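Local coordinates for ABC transporter, periplasmic substrate-binding protein (Thermotoga maritima, PDB 2HPG) that probably captures a solute in the periplasm and delivers it to a tripartite ATP-independent (TRAP) membrane transporter, at residues Q25-W30 with F135-G140; N39-I44 with K243-I248; K82-M87 with I228-V233; K110-P115 with E252-G257; G129-S134 with D236-L241. All blocks are in the same frame, centred on the assembly; numbering follows the deposited sequence.

Interaction 1: residues Q25-W30 with F135-G140; sequences QAFLKW and FYWVQG
An offset aromatic stack, buried where helix 22-37 packs on strand 130-146, joins Phe27 to Trp137. The phenyl ring lies over one face of the six-membered ring of the indole, with the centroids 4.1 Å apart and the planes tilted by only 17°. The overlap is displaced toward the rims, and Phe27 CE2 comes within 3.4 Å of Trp137 CZ3. Ala26, one residue earlier on the helix, adds its methyl group at the same end of the indole, CB standing 3.7 Å from Trp137 CZ3. With CG of Trp137 anti to its carbonyl carbon (chi1 -75°), the ring reaches out from the strand toward the helix. This is helix-on-sheet packing in the periplasmic binding protein fold, and the long helix 243-278, a hallmark of TRAP binding proteins, borders it as well. The indole is fixed at its polar end, since Trp137 NE1 donates to the carbonyl of Met253 on that helix and the buried N-H is thereby satisfied. Phe13, on strand 9-14, extends the cluster through its ring contact with Phe27.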
# COMPACT_ATOMS: atom_id res chain seq x y z
N GLN A 25 2.09 8.64 -12.74
CA GLN A 25 3.22 9.40 -13.26
C GLN A 25 4.52 8.62 -13.13
O GLN A 25 5.37 8.62 -14.04
CB GLN A 25 3.36 10.71 -12.50
CG GLN A 25 2.40 11.76 -12.91
CD GLN A 25 2.56 13.04 -12.11
OE1 GLN A 25 3.48 13.83 -12.37
NE2 GLN A 25 1.66 13.26 -11.15
N ALA A 26 4.67 7.98 -11.97
CA ALA A 26 5.89 7.29 -11.61
C ALA A 26 6.03 5.99 -12.40
O ALA A 26 7.13 5.61 -12.78
CB ALA A 26 5.93 7.01 -10.11
N PHE A 27 4.91 5.29 -12.61
CA PHE A 27 4.93 4.08 -13.44
C PHE A 27 5.27 4.41 -14.89
O PHE A 27 5.94 3.63 -15.53
CB PHE A 27 3.61 3.30 -13.36
CG PHE A 27 3.41 2.55 -12.06
CD1 PHE A 27 4.06 1.36 -11.82
CD2 PHE A 27 2.57 3.04 -11.10
CE1 PHE A 27 3.86 0.67 -10.63
CE2 PHE A 27 2.37 2.36 -9.91
CZ PHE A 27 3.03 1.17 -9.68
N LEU A 28 4.81 5.56 -15.40
CA LEU A 28 5.14 6.00 -16.75
C LEU A 28 6.64 6.34 -16.90
O LEU A 28 7.23 6.09 -17.94
CB LEU A 28 4.29 7.21 -17.15
CG LEU A 28 2.78 6.91 -17.30
CD1 LEU A 28 1.98 8.20 -17.35
CD2 LEU A 28 2.52 6.05 -18.56
N LYS A 29 7.22 6.92 -15.85
CA LYS A 29 8.67 7.16 -15.78
C LYS A 29 9.44 5.86 -15.78
O LYS A 29 10.45 5.74 -16.46
CB LYS A 29 9.03 7.92 -14.49
CG LYS A 29 8.78 9.41 -14.53
CD LYS A 29 9.42 10.12 -13.30
CE LYS A 29 10.97 10.05 -13.32
NZ LYS A 29 11.67 10.75 -12.17
N TRP A 30 8.97 4.90 -15.00
CA TRP A 30 9.58 3.59 -14.95
C TRP A 30 9.54 2.88 -16.30
O TRP A 30 10.55 2.32 -16.75
CB TRP A 30 8.89 2.72 -13.91
CG TRP A 30 9.13 1.28 -14.06
CD1 TRP A 30 10.31 0.61 -13.90
CD2 TRP A 30 8.14 0.29 -14.33
NE1 TRP A 30 10.12 -0.74 -14.05
CE2 TRP A 30 8.79 -0.96 -14.35
CE3 TRP A 30 6.75 0.34 -14.58
CZ2 TRP A 30 8.11 -2.15 -14.60
CZ3 TRP A 30 6.07 -0.85 -14.81
CH2 TRP A 30 6.75 -2.08 -14.81
N PHE A 135 8.83 -3.60 -3.68
CA PHE A 135 7.89 -3.08 -2.68
C PHE A 135 8.32 -1.74 -2.08
O PHE A 135 7.92 -1.41 -0.97
CB PHE A 135 7.57 -4.13 -1.59
CG PHE A 135 8.77 -4.60 -0.79
CD1 PHE A 135 9.22 -3.89 0.34
CD2 PHE A 135 9.42 -5.79 -1.14
CE1 PHE A 135 10.30 -4.33 1.07
CE2 PHE A 135 10.53 -6.24 -0.40
CZ PHE A 135 10.97 -5.51 0.71
N TYR A 136 9.10 -0.95 -2.83
CA TYR A 136 9.47 0.40 -2.43
C TYR A 136 8.50 1.44 -2.95
O TYR A 136 8.89 2.55 -3.36
CB TYR A 136 10.85 0.75 -2.98
CG TYR A 136 12.00 -0.14 -2.50
CD1 TYR A 136 11.88 -0.97 -1.41
CD2 TYR A 136 13.23 -0.08 -3.14
CE1 TYR A 136 12.94 -1.76 -1.00
CE2 TYR A 136 14.29 -0.86 -2.73
CZ TYR A 136 14.14 -1.69 -1.67
OH TYR A 136 15.23 -2.46 -1.30
N TRP A 137 7.21 1.09 -2.92
CA TRP A 137 6.15 1.94 -3.46
C TRP A 137 5.22 2.19 -2.31
O TRP A 137 4.56 1.28 -1.83
CB TRP A 137 5.44 1.23 -4.62
CG TRP A 137 6.29 1.23 -5.86
CD1 TRP A 137 7.40 0.47 -6.09
CD2 TRP A 137 6.11 2.05 -7.01
NE1 TRP A 137 7.94 0.79 -7.31
CE2 TRP A 137 7.15 1.75 -7.90
CE3 TRP A 137 5.17 3.01 -7.38
CZ2 TRP A 137 7.28 2.38 -9.15
CZ3 TRP A 137 5.30 3.63 -8.62
CH2 TRP A 137 6.34 3.31 -9.49
N VAL A 138 5.22 3.43 -1.83
CA VAL A 138 4.53 3.77 -0.60
C VAL A 138 3.53 4.90 -0.86
O VAL A 138 3.86 5.91 -1.47
CB VAL A 138 5.59 4.12 0.49
CG1 VAL A 138 5.01 4.90 1.62
CG2 VAL A 138 6.24 2.81 1.01
N GLN A 139 2.28 4.70 -0.43
CA GLN A 139 1.25 5.71 -0.63
C GLN A 139 1.16 6.67 0.54
O GLN A 139 0.51 7.71 0.44
CB GLN A 139 -0.10 5.05 -0.87
CG GLN A 139 -0.30 4.59 -2.30
CD GLN A 139 -1.65 4.01 -2.51
OE1 GLN A 139 -2.65 4.68 -2.26
NE2 GLN A 139 -1.70 2.76 -2.94
N GLY A 140 1.81 6.35 1.65
CA GLY A 140 1.84 7.23 2.80
C GLY A 140 1.01 6.72 3.96
O GLY A 140 0.41 5.66 3.86

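Interaction 2: residues N39-I44 with K243-I248; sequences NGDVRI and KEYQKI
A Schellman motif with Asn39 as its C-prime residue ends helix 22-37, and the turn that follows sets Asp41 and Val42 against Tyr245 near the start of helix 243-278. Helix 22-37 is the connection between the parallel strands 9-14 and 42-47, so the contact ties the return end of a beta-alpha-beta crossover to a helix that comes some 200 residues later. Tyr245 reaches across with CG anti to its own carbonyl carbon (chi1 -69°). Its OH donates to Asp41 OD2 at 3.1 Å, meeting that oxygen from above the carboxylate, 39° out of the plane. Carboxylate and ring stand almost perpendicular, at 86°. Beneath the hydrogen bond the packing is apolar: Asp41 CB lies 3.7 Å from Tyr245 CE2, and Val42 CG2 is 3.8 Å from Tyr245 CD2. A phenylalanine in place of Tyr245 would probably keep the touch on Val42 but leave the Asp41 carboxylate without its phenolic donor. Because the donor is a neutral hydroxyl, the bond probably eases the negative charge of Asp41 without cancelling it, at a site that is only partly buried.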
# COMPACT_ATOMS: atom_id res chain seq x y z
N ASN A 39 16.56 -0.62 -25.14
CA ASN A 39 16.60 -0.23 -26.54
C ASN A 39 15.29 -0.50 -27.27
O ASN A 39 15.30 -0.83 -28.46
CB ASN A 39 17.76 -0.95 -27.28
CG ASN A 39 19.00 -1.18 -26.41
OD1 ASN A 39 19.35 -2.33 -26.11
ND2 ASN A 39 19.66 -0.10 -26.00
N GLY A 40 14.16 -0.36 -26.57
CA GLY A 40 12.86 -0.60 -27.18
C GLY A 40 12.45 -2.07 -27.25
O GLY A 40 11.36 -2.38 -27.73
N ASP A 41 13.31 -2.97 -26.79
CA ASP A 41 12.97 -4.40 -26.79
C ASP A 41 11.90 -4.77 -25.76
O ASP A 41 11.19 -5.75 -25.96
CB ASP A 41 14.22 -5.27 -26.57
CG ASP A 41 14.88 -5.67 -27.89
OD1 ASP A 41 14.57 -5.06 -28.94
OD2 ASP A 41 15.70 -6.61 -27.87
N VAL A 42 11.82 -4.04 -24.65
CA VAL A 42 10.74 -4.23 -23.69
C VAL A 42 9.86 -3.00 -23.74
O VAL A 42 10.32 -1.90 -23.49
CB VAL A 42 11.24 -4.48 -22.25
CG1 VAL A 42 10.08 -4.57 -21.27
CG2 VAL A 42 12.10 -5.75 -22.19
N ARG A 43 8.59 -3.18 -24.10
CA ARG A 43 7.61 -2.12 -24.04
C ARG A 43 6.72 -2.40 -22.82
O ARG A 43 6.25 -3.53 -22.65
CB ARG A 43 6.77 -2.12 -25.31
CG ARG A 43 5.65 -1.11 -25.28
CD ARG A 43 4.74 -1.24 -26.49
NE ARG A 43 3.36 -0.94 -26.11
CZ ARG A 43 2.39 -0.53 -26.93
NH1 ARG A 43 2.63 -0.32 -28.23
NH2 ARG A 43 1.18 -0.31 -26.45
N ILE A 44 6.52 -1.39 -21.97
CA ILE A 44 5.63 -1.53 -20.82
C ILE A 44 4.45 -0.59 -20.96
O ILE A 44 4.63 0.61 -21.03
CB ILE A 44 6.33 -1.23 -19.49
CG1 ILE A 44 7.55 -2.14 -19.32
CG2 ILE A 44 5.35 -1.52 -18.29
CD1 ILE A 44 8.42 -1.78 -18.16
N LYS A 243 18.54 -12.06 -18.65
CA LYS A 243 18.95 -11.60 -17.32
C LYS A 243 19.22 -10.10 -17.24
O LYS A 243 18.89 -9.47 -16.24
CB LYS A 243 20.18 -12.36 -16.84
CG LYS A 243 19.90 -13.82 -16.55
CD LYS A 243 19.17 -14.00 -15.22
CE LYS A 243 18.87 -15.47 -14.95
NZ LYS A 243 17.86 -15.99 -15.92
N GLU A 244 19.82 -9.51 -18.27
CA GLU A 244 20.10 -8.08 -18.29
C GLU A 244 18.81 -7.29 -18.18
O GLU A 244 18.75 -6.25 -17.51
CB GLU A 244 20.81 -7.69 -19.59
CG GLU A 244 21.38 -6.27 -19.56
CD GLU A 244 21.52 -5.62 -20.93
OE1 GLU A 244 21.58 -6.34 -21.95
OE2 GLU A 244 21.59 -4.37 -20.97
N TYR A 245 17.77 -7.76 -18.86
CA TYR A 245 16.48 -7.06 -18.85
C TYR A 245 15.76 -7.28 -17.53
O TYR A 245 15.08 -6.39 -17.04
CB TYR A 245 15.61 -7.52 -20.02
CG TYR A 245 16.07 -7.10 -21.39
CD1 TYR A 245 17.15 -6.24 -21.58
CD2 TYR A 245 15.39 -7.55 -22.52
CE1 TYR A 245 17.56 -5.85 -22.86
CE2 TYR A 245 15.78 -7.16 -23.80
CZ TYR A 245 16.86 -6.33 -23.96
OH TYR A 245 17.22 -5.97 -25.25
N GLN A 246 15.91 -8.46 -16.96
CA GLN A 246 15.38 -8.74 -15.65
C GLN A 246 15.90 -7.73 -14.63
O GLN A 246 15.14 -7.19 -13.81
CB GLN A 246 15.74 -10.17 -15.22
CG GLN A 246 15.04 -11.25 -16.01
CD GLN A 246 15.35 -12.66 -15.53
OE1 GLN A 246 15.05 -13.64 -16.22
NE2 GLN A 246 15.94 -12.78 -14.36
N LYS A 247 17.20 -7.45 -14.69
CA LYS A 247 17.84 -6.52 -13.75
C LYS A 247 17.44 -5.08 -13.99
O LYS A 247 17.20 -4.36 -13.04
CB LYS A 247 19.38 -6.64 -13.79
CG LYS A 247 19.92 -7.79 -12.96
CD LYS A 247 21.43 -7.66 -12.73
CE LYS A 247 22.00 -8.95 -12.13
NZ LYS A 247 23.40 -8.76 -11.57
N ILE A 248 17.38 -4.67 -15.26
CA ILE A 248 16.91 -3.33 -15.61
C ILE A 248 15.48 -3.08 -15.10
O ILE A 248 15.18 -2.02 -14.56
CB ILE A 248 16.92 -3.11 -17.12
CG1 ILE A 248 18.37 -3.04 -17.64
CG2 ILE A 248 16.18 -1.80 -17.49
CD1 ILE A 248 18.52 -3.40 -19.10

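Interaction 3: residues K82-M87 with I228-V233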
# COMPACT_ATOMS: atom_id res chain seq x y z
N LYS A 82 1.20 -16.73 3.82
CA LYS A 82 0.54 -16.03 4.93
C LYS A 82 1.36 -14.92 5.57
O LYS A 82 0.86 -13.81 5.77
CB LYS A 82 0.12 -17.01 6.03
CG LYS A 82 -0.28 -16.33 7.35
CD LYS A 82 -0.66 -17.30 8.47
CE LYS A 82 0.48 -17.50 9.45
NZ LYS A 82 0.01 -18.10 10.73
N ASP A 83 2.61 -15.22 5.90
CA ASP A 83 3.42 -14.35 6.73
C ASP A 83 3.77 -13.00 6.13
O ASP A 83 3.99 -12.04 6.87
CB ASP A 83 4.73 -15.04 7.12
CG ASP A 83 4.54 -16.11 8.16
OD1 ASP A 83 3.41 -16.33 8.64
OD2 ASP A 83 5.57 -16.74 8.51
N ILE A 84 3.85 -12.92 4.81
CA ILE A 84 4.20 -11.65 4.15
C ILE A 84 3.14 -10.57 4.43
O ILE A 84 3.41 -9.37 4.35
CB ILE A 84 4.42 -11.84 2.63
CG1 ILE A 84 5.16 -10.63 2.03
CG2 ILE A 84 3.11 -12.08 1.90
CD1 ILE A 84 5.68 -10.88 0.63
N GLY A 85 1.93 -11.03 4.75
CA GLY A 85 0.80 -10.21 5.16
C GLY A 85 1.00 -9.37 6.41
O GLY A 85 0.23 -8.43 6.65
N VAL A 86 2.03 -9.67 7.19
CA VAL A 86 2.40 -8.86 8.34
C VAL A 86 2.66 -7.38 7.95
O VAL A 86 2.48 -6.47 8.77
CB VAL A 86 3.62 -9.46 9.11
CG1 VAL A 86 4.89 -9.23 8.37
CG2 VAL A 86 3.69 -8.88 10.54
N MSE A 87 3.07 -7.15 6.70
CA MSE A 87 3.42 -5.80 6.25
C MSE A 87 2.22 -4.88 5.92
O MSE A 87 2.42 -3.72 5.55
CB MSE A 87 4.38 -5.86 5.07
CG MSE A 87 5.58 -6.77 5.35
SE MSE A 87 7.02 -6.64 4.10
CE MSE A 87 6.93 -4.75 3.64
N ILE A 228 2.19 0.06 1.92
CA ILE A 228 3.30 -0.42 1.13
C ILE A 228 2.72 -1.24 0.00
O ILE A 228 2.07 -2.27 0.24
CB ILE A 228 4.22 -1.32 1.97
CG1 ILE A 228 4.76 -0.57 3.20
CG2 ILE A 228 5.39 -1.82 1.11
CD1 ILE A 228 5.32 -1.53 4.28
N ASN A 229 2.94 -0.81 -1.22
CA ASN A 229 2.47 -1.57 -2.37
C ASN A 229 3.53 -2.53 -2.85
O ASN A 229 4.74 -2.24 -2.78
CB ASN A 229 2.01 -0.65 -3.49
CG ASN A 229 0.70 0.05 -3.18
OD1 ASN A 229 0.66 1.26 -2.98
ND2 ASN A 229 -0.38 -0.73 -3.12
N PHE A 230 3.07 -3.68 -3.35
CA PHE A 230 3.94 -4.68 -3.95
C PHE A 230 3.67 -4.73 -5.44
O PHE A 230 2.54 -4.76 -5.87
CB PHE A 230 3.66 -6.04 -3.33
CG PHE A 230 4.33 -6.24 -2.03
CD1 PHE A 230 5.32 -7.20 -1.90
CD2 PHE A 230 4.02 -5.45 -0.94
CE1 PHE A 230 5.95 -7.38 -0.69
CE2 PHE A 230 4.66 -5.62 0.26
CZ PHE A 230 5.62 -6.60 0.38
N GLU A 231 4.74 -4.73 -6.23
CA GLU A 231 4.63 -4.65 -7.68
C GLU A 231 5.01 -6.01 -8.23
O GLU A 231 6.15 -6.45 -8.08
CB GLU A 231 5.56 -3.55 -8.20
CG GLU A 231 5.40 -2.21 -7.48
CD GLU A 231 3.98 -1.67 -7.52
OE1 GLU A 231 3.35 -1.86 -8.56
OE2 GLU A 231 3.50 -1.08 -6.50
N ILE A 232 4.03 -6.71 -8.80
CA ILE A 232 4.21 -8.11 -9.18
C ILE A 232 4.08 -8.33 -10.69
O ILE A 232 3.39 -7.56 -11.37
CB ILE A 232 3.25 -9.06 -8.41
CG1 ILE A 232 1.78 -8.80 -8.78
CG2 ILE A 232 3.45 -8.90 -6.91
CD1 ILE A 232 0.80 -9.81 -8.20
N VAL A 233 4.79 -9.34 -11.19
CA VAL A 233 4.63 -9.87 -12.54
C VAL A 233 4.65 -11.40 -12.51
O VAL A 233 4.96 -11.99 -11.48
CB VAL A 233 5.73 -9.39 -13.54
CG1 VAL A 233 5.63 -7.89 -13.82
CG2 VAL A 233 7.16 -9.77 -13.07
O HOH W 1 0.98 -2.01 3.76
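Met87, present as selenomethionine, packs its CE methyl between Ile228 and Phe230, and this is the dense part of the contact. Met87 CE lies 3.7 Å from Ile228 CD1 and 4.0 Å from Phe230 CZ. The chain of Met87 bends at its last torsion, and SE takes the edge of the phenyl ring, 5.3 Å from the centroid and in the ring plane: a Met-aromatic contact. Elsewhere the fit is sparser. Ile84 touches with one methyl, CD1 being 3.8 Å from Phe230 CE1, while between the backbones a water bridges Met87 O at 2.9 Å and Ile228 N at 3.0 Å in place of a direct bond. Replacing Phe230 by an alanine is likely to open a gap beside the selenium and leave the Ile84 methyl without its aromatic neighbour. The 3-10 turns of 82-87 thus rest on strand 218-234, which runs antiparallel to both 68-73 and 130-146. Helix 115-128 covers Ile84 through Trp120 and Leu124, and Leu77 of helix 74-77 packs against both Ile84 and Phe230.

Interaction 4: residues K110-P115 with E252-G257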
# COMPACT_ATOMS: atom_id res chain seq x y z
N LYS A 110 16.21 -2.96 4.28
CA LYS A 110 16.66 -3.98 5.21
C LYS A 110 15.74 -5.18 5.18
O LYS A 110 16.20 -6.31 5.34
CB LYS A 110 16.78 -3.43 6.64
CG LYS A 110 17.97 -2.50 6.84
CD LYS A 110 19.29 -3.30 6.97
CE LYS A 110 20.52 -2.39 7.19
NZ LYS A 110 20.50 -1.21 6.24
N ILE A 111 14.44 -4.96 5.01
CA ILE A 111 13.53 -6.11 4.92
C ILE A 111 13.86 -6.90 3.64
O ILE A 111 13.86 -8.13 3.67
CB ILE A 111 12.02 -5.70 4.98
CG1 ILE A 111 11.64 -5.25 6.40
CG2 ILE A 111 11.13 -6.87 4.58
CD1 ILE A 111 10.23 -4.73 6.54
N LYS A 112 14.18 -6.20 2.56
CA LYS A 112 14.39 -6.87 1.28
C LYS A 112 15.59 -7.81 1.34
O LYS A 112 15.50 -8.94 0.89
CB LYS A 112 14.60 -5.87 0.16
CG LYS A 112 14.68 -6.53 -1.21
CD LYS A 112 14.88 -5.49 -2.28
CE LYS A 112 15.67 -6.00 -3.49
NZ LYS A 112 16.26 -4.84 -4.21
N GLN A 113 16.69 -7.34 1.90
CA GLN A 113 17.88 -8.19 2.01
C GLN A 113 17.82 -9.19 3.17
O GLN A 113 18.74 -9.99 3.33
CB GLN A 113 19.15 -7.33 2.04
CG GLN A 113 19.28 -6.39 3.19
CD GLN A 113 20.25 -5.26 2.91
OE1 GLN A 113 20.11 -4.51 1.93
NE2 GLN A 113 21.26 -5.13 3.78
N SER A 114 16.74 -9.21 3.95
CA SER A 114 16.54 -10.17 5.04
C SER A 114 16.38 -11.58 4.49
O SER A 114 15.61 -11.77 3.55
CB SER A 114 15.28 -9.81 5.86
OG SER A 114 14.05 -10.16 5.21
N PRO A 115 17.08 -12.58 5.06
CA PRO A 115 16.81 -13.97 4.71
C PRO A 115 15.33 -14.35 4.72
O PRO A 115 14.87 -15.07 3.82
CB PRO A 115 17.56 -14.75 5.81
CG PRO A 115 18.67 -13.86 6.21
CD PRO A 115 18.18 -12.46 6.03
N GLU A 252 15.07 -0.32 -12.15
CA GLU A 252 14.39 0.90 -12.53
C GLU A 252 13.12 1.15 -11.74
O GLU A 252 12.72 2.30 -11.54
CB GLU A 252 14.08 0.88 -14.01
CG GLU A 252 15.30 1.08 -14.85
CD GLU A 252 16.01 2.35 -14.50
OE1 GLU A 252 15.33 3.38 -14.29
OE2 GLU A 252 17.27 2.31 -14.43
N MSE A 253 12.48 0.10 -11.27
CA MSE A 253 11.26 0.34 -10.54
C MSE A 253 11.45 0.49 -9.05
O MSE A 253 10.66 1.17 -8.40
CB MSE A 253 10.23 -0.72 -10.83
CG MSE A 253 8.93 -0.04 -11.19
SE MSE A 253 7.58 -1.06 -10.55
CE MSE A 253 6.35 -1.17 -12.01
N ASP A 254 12.49 -0.12 -8.50
CA ASP A 254 12.90 0.19 -7.12
C ASP A 254 13.26 1.67 -7.04
O ASP A 254 12.90 2.37 -6.07
CB ASP A 254 14.11 -0.64 -6.71
CG ASP A 254 13.75 -1.99 -6.14
OD1 ASP A 254 12.60 -2.23 -5.68
OD2 ASP A 254 14.66 -2.83 -6.13
N LYS A 255 13.96 2.15 -8.06
CA LYS A 255 14.36 3.54 -8.20
C LYS A 255 13.20 4.52 -8.36
O LYS A 255 13.16 5.57 -7.71
CB LYS A 255 15.28 3.65 -9.40
CG LYS A 255 15.71 5.04 -9.81
CD LYS A 255 16.82 4.95 -10.87
CE LYS A 255 17.33 6.33 -11.25
NZ LYS A 255 16.20 7.28 -11.53
N ALA A 256 12.26 4.20 -9.25
CA ALA A 256 11.06 5.01 -9.43
C ALA A 256 10.20 4.99 -8.18
O ALA A 256 9.54 5.99 -7.86
CB ALA A 256 10.25 4.50 -10.63
N GLY A 257 10.18 3.85 -7.50
CA GLY A 257 9.38 3.67 -6.31
C GLY A 257 9.88 4.48 -5.13
O GLY A 257 9.10 5.15 -4.47
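Asp254 OD2 receives Lys112 NZ at 3.2 Å, a salt bridge thrown across the surface from helix 101-112 to helix 243-278. The ammonium group arrives on the syn side of the carboxylate, 29° out of its plane. Reaching that far takes the whole lysine: CG is anti to the backbone N (chi1 -174°) and the chain stays extended to its tip, bridging a distance at which the nearest CA atoms, those of Lys112 and Asp254, are 11.1 Å apart. The link is a single charged pair between two helices of the binding-protein fold, with strand 130-146 lying by it; Tyr136 of that strand touches both side chains. The other carboxylate oxygen, Asp254 OD1, accepts from Ser134 OG on the same strand, so Lys112 and Ser134 hold one carboxylate oxygen each. Just beyond Lys112, Ser114 N bonds to Ile111 O at 3.1 Å. Ser114 occupies the N-cap position of helix 115-128, and in one of its two conformers OG meets the backbone N of Met117.

Interaction 5: residues G129-S134 with D236-L241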
# COMPACT_ATOMS: atom_id res chain seq x y z
N GLY A 129 3.98 -18.78 -8.65
CA GLY A 129 4.32 -18.10 -9.90
C GLY A 129 4.33 -16.58 -9.85
O GLY A 129 4.33 -15.92 -10.90
N ILE A 130 4.35 -16.02 -8.64
CA ILE A 130 4.33 -14.56 -8.45
C ILE A 130 5.75 -14.04 -8.24
O ILE A 130 6.42 -14.45 -7.31
CB ILE A 130 3.50 -14.15 -7.23
CG1 ILE A 130 2.04 -14.59 -7.39
CG2 ILE A 130 3.58 -12.62 -6.99
CD1 ILE A 130 1.25 -14.61 -6.09
N LYS A 131 6.18 -13.15 -9.12
CA LYS A 131 7.46 -12.47 -8.97
C LYS A 131 7.20 -11.05 -8.44
O LYS A 131 6.49 -10.25 -9.08
CB LYS A 131 8.17 -12.42 -10.33
CG LYS A 131 9.41 -11.54 -10.41
CD LYS A 131 10.52 -12.06 -9.51
CE LYS A 131 11.69 -11.13 -9.50
NZ LYS A 131 12.78 -11.65 -8.64
N VAL A 132 7.78 -10.73 -7.28
CA VAL A 132 7.79 -9.36 -6.76
C VAL A 132 8.95 -8.58 -7.39
O VAL A 132 10.11 -8.93 -7.20
CB VAL A 132 7.89 -9.38 -5.20
CG1 VAL A 132 7.95 -7.97 -4.61
CG2 VAL A 132 6.73 -10.15 -4.60
N LEU A 133 8.65 -7.54 -8.16
CA LEU A 133 9.69 -6.71 -8.75
C LEU A 133 10.15 -5.63 -7.76
O LEU A 133 11.29 -5.16 -7.82
CB LEU A 133 9.17 -6.00 -10.00
CG LEU A 133 8.90 -6.82 -11.25
CD1 LEU A 133 8.28 -5.89 -12.27
CD2 LEU A 133 10.18 -7.41 -11.80
N SER A 134 9.23 -5.21 -6.89
CA SER A 134 9.52 -4.16 -5.93
C SER A 134 8.42 -4.01 -4.88
O SER A 134 7.25 -4.28 -5.16
CB SER A 134 9.72 -2.83 -6.65
OG SER A 134 10.03 -1.80 -5.72
N ASP A 236 6.99 -16.80 -14.64
CA ASP A 236 7.25 -17.46 -15.94
C ASP A 236 7.64 -16.47 -17.01
O ASP A 236 8.62 -16.68 -17.71
CB ASP A 236 6.03 -18.24 -16.43
CG ASP A 236 5.78 -19.51 -15.63
OD1 ASP A 236 6.75 -20.07 -15.05
OD2 ASP A 236 4.61 -19.94 -15.58
N TRP A 237 6.88 -15.39 -17.15
CA TRP A 237 7.23 -14.32 -18.08
C TRP A 237 8.55 -13.63 -17.73
O TRP A 237 9.40 -13.42 -18.60
CB TRP A 237 6.12 -13.26 -18.11
CG TRP A 237 6.45 -12.15 -19.03
CD1 TRP A 237 6.32 -12.16 -20.38
CD2 TRP A 237 7.01 -10.87 -18.70
NE1 TRP A 237 6.76 -10.97 -20.92
CE2 TRP A 237 7.19 -10.16 -19.90
CE3 TRP A 237 7.40 -10.26 -17.50
CZ2 TRP A 237 7.71 -8.87 -19.94
CZ3 TRP A 237 7.93 -8.98 -17.54
CH2 TRP A 237 8.08 -8.30 -18.76
N PHE A 238 8.70 -13.22 -16.48
CA PHE A 238 9.92 -12.53 -16.07
C PHE A 238 11.15 -13.38 -16.41
O PHE A 238 12.10 -12.89 -17.00
CB PHE A 238 9.89 -12.21 -14.57
CG PHE A 238 10.98 -11.29 -14.13
CD1 PHE A 238 10.99 -9.97 -14.56
CD2 PHE A 238 11.99 -11.73 -13.29
CE1 PHE A 238 11.99 -9.09 -14.15
CE2 PHE A 238 13.00 -10.87 -12.87
CZ PHE A 238 13.00 -9.55 -13.30
N ASN A 239 11.08 -14.66 -16.05
CA ASN A 239 12.16 -15.62 -16.29
C ASN A 239 12.44 -15.87 -17.79
O ASN A 239 13.54 -16.26 -18.16
CB ASN A 239 11.86 -16.96 -15.60
CG ASN A 239 11.90 -16.87 -14.07
OD1 ASN A 239 12.43 -15.92 -13.50
ND2 ASN A 239 11.34 -17.88 -13.41
N SER A 240 11.44 -15.63 -18.63
CA SER A 240 11.61 -15.74 -20.08
C SER A 240 12.46 -14.62 -20.66
O SER A 240 12.90 -14.70 -21.81
CB SER A 240 10.25 -15.74 -20.78
OG SER A 240 9.82 -14.41 -21.06
N LEU A 241 12.64 -13.54 -19.90
CA LEU A 241 13.42 -12.41 -20.35
C LEU A 241 14.89 -12.69 -20.15
O LEU A 241 15.24 -13.46 -19.26
CB LEU A 241 13.12 -11.16 -19.51
CG LEU A 241 11.82 -10.36 -19.66
CD1 LEU A 241 11.92 -9.18 -18.71
CD2 LEU A 241 11.58 -9.88 -21.08
O HOH W 2 4.25 -17.29 -13.58
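Phe238, Lys131 and Leu133 make this contact, the phenyl ring of helix 235-240 resting on two residues of strand 130-146. Phe238 projects with CG anti to the backbone N (chi1 -169°), which carries its ring toward the strand. Lys131 meets the CD2-CE2 rim and Leu133 the CE1 rim, both obliquely and from the same side of the ring plane. Lys131 CG is 3.9 Å from Phe238 CD2, and Lys131 CE is 3.6 Å from Phe238 CE2. A bend at chi2 (64°) folds the lysine along the ring, and its NZ goes on to a salt bridge with Glu250 of helix 243-278. Leu133 CD2 presses to 3.4 Å from Phe238 CE1. Leu133 belongs to a classic beta bulge, in which it and Ser134 together face Glu231 on the antiparallel strand 218-234. That strand leads straight into helix 235-240, so the helix folds back on the neighbour of the strand it leaves. Toward the start of both segments a water donates to Gly129 O and accepts from Asp236 N, each at 3.0 Å.

Strands 130-146 and 218-234, antiparallel neighbours in the mixed sheet, and the long helix 243-278 hold the five contacts together. Interactions 1 and 5 share the first strand, with centres about 18 Å apart, while interaction 3 uses the second; interactions 2 and 4 lie on the helix, their centres also about 18 Å apart. Along the chain most pairs cross, but interaction 5 is nested within the loops closed by interactions 2 and 4, and interaction 3 within that of interaction 2. Interactions 3 and 4, about 12 Å apart, meet through Met87 and Ile111. Except in interaction 1, first-half segments thus join second-half ones, consistent with the interwoven chain path of type II periplasmic binding proteins.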